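PDB 3IIC: CheC domain protein from Shewanella loihica PV-4, which probably acts in bacterial chemotaxis as a CheX-type phosphatase of the CheC-like superfamily. Local coordinates for residues 60-63 and 64-68; 84-87 and 88-92. All coordinates share one frame; numbering follows the deposited sequence.

In the fold
From the N terminus, the chain enters contact 1 at the end of strand 54-62 and turns at Glu63 straight into helix 64-75. Contact 2 follows in series, occupying the first two to three turns of helix 84-107. Neither contact closes a long loop, since in each the two segments are consecutive, and they neither nest nor cross. Their centres lie about 11 Å apart, and apolar side chains join them: Ile67 CG1 is 3.7 Å from Val86 CG1, and Ile67 CD1 is 3.9 Å from Leu89 CD1. Contact 1 joins the antiparallel sheet to helix 64-75, while contact 2 sets helix 84-107 against that helix and strand 113-122 and reaches the second subunit.

Contact 1 of 2, residues 60-63 and 64-68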
ATOM      1  N   ILE A  60       2.728   8.331  -0.990  1.00 35.63           N
ATOM      2  CA  ILE A  60       3.391   9.398  -1.745  1.00 35.66           C
ATOM      3  C   ILE A  60       3.407   8.878  -3.202  1.00 35.93           C
ATOM      4  O   ILE A  60       4.031   7.858  -3.474  1.00 34.55           O
ATOM      5  CB  ILE A  60       4.856   9.689  -1.295  1.00 35.40           C
ATOM      6  CG1 ILE A  60       4.968   9.993   0.228  1.00 36.78           C
ATOM      7  CG2 ILE A  60       5.393  10.830  -2.131  1.00 33.87           C
ATOM      8  CD1 ILE A  60       6.424  10.115   0.758  1.00 34.58           C
ATOM      9  N   THR A  61       2.720   9.594  -4.093  1.00 35.87           N
ATOM     10  CA  THR A  61       2.555   9.231  -5.495  1.00 36.48           C
ATOM     11  C   THR A  61       3.248  10.260  -6.381  1.00 36.82           C
ATOM     12  O   THR A  61       3.110  11.463  -6.142  1.00 37.61           O
ATOM     13  CB  THR A  61       1.050   9.210  -5.837  1.00 36.20           C
ATOM     14  OG1 THR A  61       0.427   8.193  -5.050  1.00 36.05           O
ATOM     15  CG2 THR A  61       0.806   8.930  -7.313  1.00 34.07           C
ATOM     16  N   PHE A  62       3.969   9.773  -7.398  1.00 37.02           N
ATOM     17  CA  PHE A  62       4.660  10.618  -8.394  1.00 36.15           C
ATOM     18  C   PHE A  62       4.177  10.370  -9.803  1.00 36.13           C
ATOM     19  O   PHE A  62       3.896   9.232 -10.171  1.00 36.01           O
ATOM     20  CB  PHE A  62       6.155  10.313  -8.413  1.00 36.78           C
ATOM     21  CG  PHE A  62       6.855  10.635  -7.143  1.00 36.15           C
ATOM     22  CD1 PHE A  62       6.916   9.690  -6.111  1.00 38.79           C
ATOM     23  CD2 PHE A  62       7.433  11.880  -6.953  1.00 37.79           C
ATOM     24  CE1 PHE A  62       7.582   9.989  -4.908  1.00 39.98           C
ATOM     25  CE2 PHE A  62       8.090  12.195  -5.749  1.00 38.65           C
ATOM     26  CZ  PHE A  62       8.164  11.260  -4.735  1.00 39.01           C
ATOM     27  N   GLU A  63       4.104  11.449 -10.596  1.00 36.26           N
ATOM     28  CA  GLU A  63       3.918  11.347 -12.066  1.00 35.84           C
ATOM     29  C   GLU A  63       5.276  10.856 -12.586  1.00 35.28           C
ATOM     30  O   GLU A  63       6.308  11.148 -11.972  1.00 34.79           O
ATOM     31  CB  GLU A  63       3.524  12.699 -12.698  1.00 35.34           C
ATOM     32  CG  GLU A  63       2.113  13.137 -12.278  1.00 35.25           C
ATOM     33  CD  GLU A  63       1.664  14.470 -12.872  1.00 35.44           C
ATOM     34  OE1 GLU A  63       2.497  15.358 -13.166  1.00 34.61           O
ATOM     35  OE2 GLU A  63       0.445  14.639 -13.006  1.00 36.67           O
ATOM     36  N   GLU A  64       5.276  10.066 -13.659  1.00 35.21           N
ATOM     37  CA  GLU A  64       6.518   9.514 -14.196  1.00 35.29           C
ATOM     38  C   GLU A  64       7.599  10.577 -14.477  1.00 34.97           C
ATOM     39  O   GLU A  64       8.739  10.401 -14.068  1.00 35.94           O
ATOM     40  CB  GLU A  64       6.254   8.665 -15.467  1.00 35.83           C
ATOM     41  CG  GLU A  64       7.557   8.121 -16.096  1.00 36.22           C
ATOM     42  CD  GLU A  64       7.346   7.120 -17.209  1.00 38.27           C
ATOM     43  OE1 GLU A  64       7.972   7.297 -18.260  1.00 42.56           O
ATOM     44  OE2 GLU A  64       6.587   6.156 -17.045  1.00 41.26           O
ATOM     45  N   THR A  65       7.250  11.669 -15.156  1.00 34.88           N
ATOM     46  CA  THR A  65       8.235  12.713 -15.520  1.00 34.43           C
ATOM     47  C   THR A  65       8.946  13.310 -14.297  1.00 34.22           C
ATOM     48  O   THR A  65      10.130  13.600 -14.360  1.00 34.52           O
ATOM     49  CB  THR A  65       7.621  13.859 -16.367  1.00 34.15           C
ATOM     50  OG1 THR A  65       6.490  14.378 -15.668  1.00 36.13           O
ATOM     51  CG2 THR A  65       7.184  13.382 -17.762  1.00 32.22           C
ATOM     52  N   LEU A  66       8.226  13.448 -13.184  1.00 34.60           N
ATOM     53  CA  LEU A  66       8.789  13.997 -11.953  1.00 34.29           C
ATOM     54  C   LEU A  66       9.801  13.054 -11.305  1.00 34.10           C
ATOM     55  O   LEU A  66      10.890  13.492 -10.964  1.00 33.84           O
ATOM     56  CB  LEU A  66       7.680  14.367 -10.943  1.00 34.17           C
ATOM     57  CG  LEU A  66       8.160  14.862  -9.559  1.00 34.48           C
ATOM     58  CD1 LEU A  66       9.202  16.012  -9.656  1.00 32.96           C
ATOM     59  CD2 LEU A  66       6.975  15.222  -8.653  1.00 33.74           C
ATOM     60  N   ILE A  67       9.436  11.784 -11.120  1.00 34.39           N
ATOM     61  CA  ILE A  67      10.328  10.818 -10.472  1.00 34.35           C
ATOM     62  C   ILE A  67      11.549  10.515 -11.318  1.00 34.81           C
ATOM     63  O   ILE A  67      12.627  10.324 -10.758  1.00 35.16           O
ATOM     64  CB  ILE A  67       9.600   9.505 -10.018  1.00 35.06           C
ATOM     65  CG1 ILE A  67      10.456   8.734  -9.010  1.00 34.52           C
ATOM     66  CG2 ILE A  67       9.148   8.642 -11.232  1.00 34.33           C
ATOM     67  CD1 ILE A  67      10.783   9.525  -7.717  1.00 33.64           C
ATOM     68  N   LEU A  68      11.393  10.486 -12.650  1.00 34.86           N
ATOM     69  CA  LEU A  68      12.548  10.301 -13.552  1.00 35.06           C
ATOM     70  C   LEU A  68      13.491  11.529 -13.533  1.00 35.11           C
ATOM     71  O   LEU A  68      14.685  11.360 -13.671  1.00 34.85           O
ATOM     72  CB  LEU A  68      12.114   9.868 -14.984  1.00 34.70           C
ATOM     73  CG  LEU A  68      11.308   8.543 -15.078  1.00 33.39           C
ATOM     74  CD1 LEU A  68      11.040   8.096 -16.551  1.00 31.17           C
ATOM     75  CD2 LEU A  68      12.012   7.421 -14.320  1.00 32.64           C
TER
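Phe62 and Ile67 meet across a strand-to-helix turn, where strand 54-62 of the antiparallel sheet ends and helix 64-75 begins; the axes of strand 60-62 and helix 64-68 stand at 99°. The apolar part is centred on the Phe62 ring. Ile67 CD1 sits over one face, 4.0 Å from the ring centroid and almost on the normal, which defines a CH-pi contact. Leu66 comes instead to the edge, with CD2 3.8 Å from Phe62 CD2. A chi1 of 176°, with CG turned away from the backbone N, brings the isobutyl end of Leu66 to that edge. Ala147, Val43 and Leu93 also pack on Phe62, so strands and helix 84-107 share its surroundings.

The polar part belongs to Glu63, the N-cap residue. Its carbonyl O accepts two weak bonds from the first turn, a bent one from Leu66 N and a nearly straight one from Ile67 N (170°). Its carboxylate has its partner outside the turn, OE1 accepting from Thr146 N just ahead of strand 147-154, and the helix start gains a further bond from Glu64 N to Asp42 OD2. On the same side of the ring plane as CD1 but off the ring toward the backbone, Ile67 CB lies 3.9 Å from Phe62 CB.

Contact 2 of 2, residues 84-87 and 88-92; sequences EEVT and DLVGE
Asp88 N and Thr87 OG1 both donate to Glu84 O, at 2.8 Å and 3.1 Å respectively. They arrive from the same face of the carbonyl plane, but at different angles: the C=O...donor angle is 157° for the amide and 109° for the hydroxyl. The threonine reaches back because OG1 lies between its own N and carbonyl carbon (chi1 68°), folding it against the preceding turn. That oxygen is also hydrogen-bonded to Lys130 NZ of the second subunit, so two partners fix it.

The carbonyls of Glu85, Val86 and Thr87 continue the same i to i+4 pattern: Glu85 O accepts from Leu89 N, Val86 O from Val90 N at 3.0 Å, and Thr87 O from Gly91 N at 3.1 Å. Asp88 O follows with Glu92 N. At the start of the helix, Val86 N donates to Asp83 OD1.

Two acidic ends lie near each other, Glu84 OE2 being 4.5 Å from Asp88 OD2, with carboxylate planes not far from parallel. Lys130 of the second subunit forms a salt bridge with Asp88 OD1 and packs on Glu84, which probably offsets their mutual repulsion.

On the apolar side, Val86 CG1 and Val90 CG2 stand 4.5 Å apart, a loose pairing one turn apart; Val86 touches Leu68 of helix 64-75, whereas Val90 and Thr87 pack on Val119. The whole is an amphipathic alpha-helix with a threonine hydroxyl bonded back to the i-3 carbonyl.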
ATOM      1  N   GLU A  84      13.162  -1.022 -11.471  1.00 42.10           N
ATOM      2  CA  GLU A  84      13.495  -1.401 -10.123  1.00 41.91           C
ATOM      3  C   GLU A  84      14.320  -0.331  -9.415  1.00 41.32           C
ATOM      4  O   GLU A  84      14.085  -0.124  -8.222  1.00 41.70           O
ATOM      5  CB  GLU A  84      14.202  -2.750 -10.074  1.00 42.35           C
ATOM      6  CG  GLU A  84      14.115  -3.406  -8.707  1.00 45.42           C
ATOM      7  CD  GLU A  84      15.029  -4.614  -8.562  1.00 48.52           C
ATOM      8  OE1 GLU A  84      14.490  -5.716  -8.298  1.00 51.44           O
ATOM      9  OE2 GLU A  84      16.273  -4.461  -8.704  1.00 49.22           O
ATOM     10  N   GLU A  85      15.272   0.329 -10.100  1.00 40.28           N
ATOM     11  CA  GLU A  85      16.066   1.426  -9.481  0.50 39.74           C
ATOM     12  C   GLU A  85      15.107   2.484  -8.957  1.00 39.38           C
ATOM     13  O   GLU A  85      15.229   2.929  -7.823  1.00 39.39           O
ATOM     14  CB  GLU A  85      17.060   2.128 -10.446  0.50 39.43           C
ATOM     15  CG  GLU A  85      18.403   1.465 -10.676  0.50 39.20           C
ATOM     16  CD  GLU A  85      19.502   2.492 -11.043  0.50 38.75           C
ATOM     17  OE1 GLU A  85      19.271   3.416 -11.857  0.50 36.85           O
ATOM     18  OE2 GLU A  85      20.613   2.376 -10.494  0.50 38.80           O
ATOM     19  N   VAL A  86      14.150   2.879  -9.812  1.00 38.73           N
ATOM     20  CA  VAL A  86      13.142   3.899  -9.473  1.00 37.68           C
ATOM     21  C   VAL A  86      12.237   3.456  -8.312  1.00 38.21           C
ATOM     22  O   VAL A  86      11.964   4.265  -7.388  1.00 39.00           O
ATOM     23  CB  VAL A  86      12.258   4.308 -10.716  1.00 37.72           C
ATOM     24  CG1 VAL A  86      11.259   5.383 -10.319  1.00 34.13           C
ATOM     25  CG2 VAL A  86      13.123   4.793 -11.896  1.00 34.17           C
ATOM     26  N   THR A  87      11.780   2.202  -8.338  1.00 38.03           N
ATOM     27  CA  THR A  87      10.912   1.683  -7.263  1.00 38.33           C
ATOM     28  C   THR A  87      11.701   1.556  -5.953  1.00 38.81           C
ATOM     29  O   THR A  87      11.140   1.847  -4.872  1.00 38.76           O
ATOM     30  CB  THR A  87      10.188   0.366  -7.585  1.00 38.15           C
ATOM     31  OG1 THR A  87      11.133  -0.693  -7.668  1.00 39.79           O
ATOM     32  CG2 THR A  87       9.353   0.473  -8.857  1.00 37.15           C
ATOM     33  N   ASP A  88      12.978   1.152  -6.021  1.00 38.10           N
ATOM     34  CA  ASP A  88      13.833   1.179  -4.799  1.00 38.59           C
ATOM     35  C   ASP A  88      13.933   2.594  -4.172  1.00 38.58           C
ATOM     36  O   ASP A  88      13.933   2.729  -2.958  1.00 36.70           O
ATOM     37  CB  ASP A  88      15.263   0.702  -5.062  1.00 38.54           C
ATOM     38  CG  ASP A  88      15.380  -0.781  -5.281  1.00 38.78           C
ATOM     39  OD1 ASP A  88      14.445  -1.574  -5.027  1.00 38.66           O
ATOM     40  OD2 ASP A  88      16.486  -1.142  -5.675  1.00 40.30           O
ATOM     41  N   LEU A  89      14.023   3.621  -5.026  1.00 39.21           N
ATOM     42  CA  LEU A  89      14.148   5.022  -4.580  1.00 39.52           C
ATOM     43  C   LEU A  89      12.868   5.544  -3.899  1.00 39.80           C
ATOM     44  O   LEU A  89      12.927   6.245  -2.869  1.00 39.01           O
ATOM     45  CB  LEU A  89      14.531   5.899  -5.783  1.00 40.41           C
ATOM     46  CG  LEU A  89      14.921   7.368  -5.617  1.00 41.21           C
ATOM     47  CD1 LEU A  89      13.742   8.252  -5.496  1.00 42.43           C
ATOM     48  CD2 LEU A  89      15.911   7.534  -4.475  1.00 41.45           C
ATOM     49  N   VAL A  90      11.723   5.200  -4.503  1.00 39.53           N
ATOM     50  CA  VAL A  90      10.417   5.565  -3.987  1.00 38.86           C
ATOM     51  C   VAL A  90      10.207   4.932  -2.600  1.00 39.45           C
ATOM     52  O   VAL A  90       9.732   5.624  -1.708  1.00 38.93           O
ATOM     53  CB  VAL A  90       9.282   5.253  -5.027  1.00 39.33           C
ATOM     54  CG1 VAL A  90       7.886   5.431  -4.420  1.00 37.82           C
ATOM     55  CG2 VAL A  90       9.462   6.148  -6.284  1.00 36.61           C
ATOM     56  N   GLY A  91      10.613   3.658  -2.414  1.00 39.75           N
ATOM     57  CA  GLY A  91      10.522   2.960  -1.101  1.00 40.09           C
ATOM     58  C   GLY A  91      11.365   3.635  -0.041  1.00 40.34           C
ATOM     59  O   GLY A  91      10.916   3.848   1.091  1.00 41.42           O
ATOM     60  N   GLU A  92      12.599   3.979  -0.411  1.00 41.33           N
ATOM     61  CA  GLU A  92      13.516   4.724   0.468  1.00 41.66           C
ATOM     62  C   GLU A  92      12.949   6.112   0.820  1.00 41.53           C
ATOM     63  O   GLU A  92      12.921   6.482   1.975  1.00 41.36           O
ATOM     64  CB  GLU A  92      14.876   4.876  -0.197  1.00 42.03           C
ATOM     65  CG  GLU A  92      15.892   5.692   0.621  1.00 45.01           C
ATOM     66  CD  GLU A  92      17.223   5.830  -0.081  1.00 48.19           C
ATOM     67  OE1 GLU A  92      17.494   4.979  -0.969  1.00 53.33           O
ATOM     68  OE2 GLU A  92      17.997   6.771   0.243  1.00 47.91           O
TER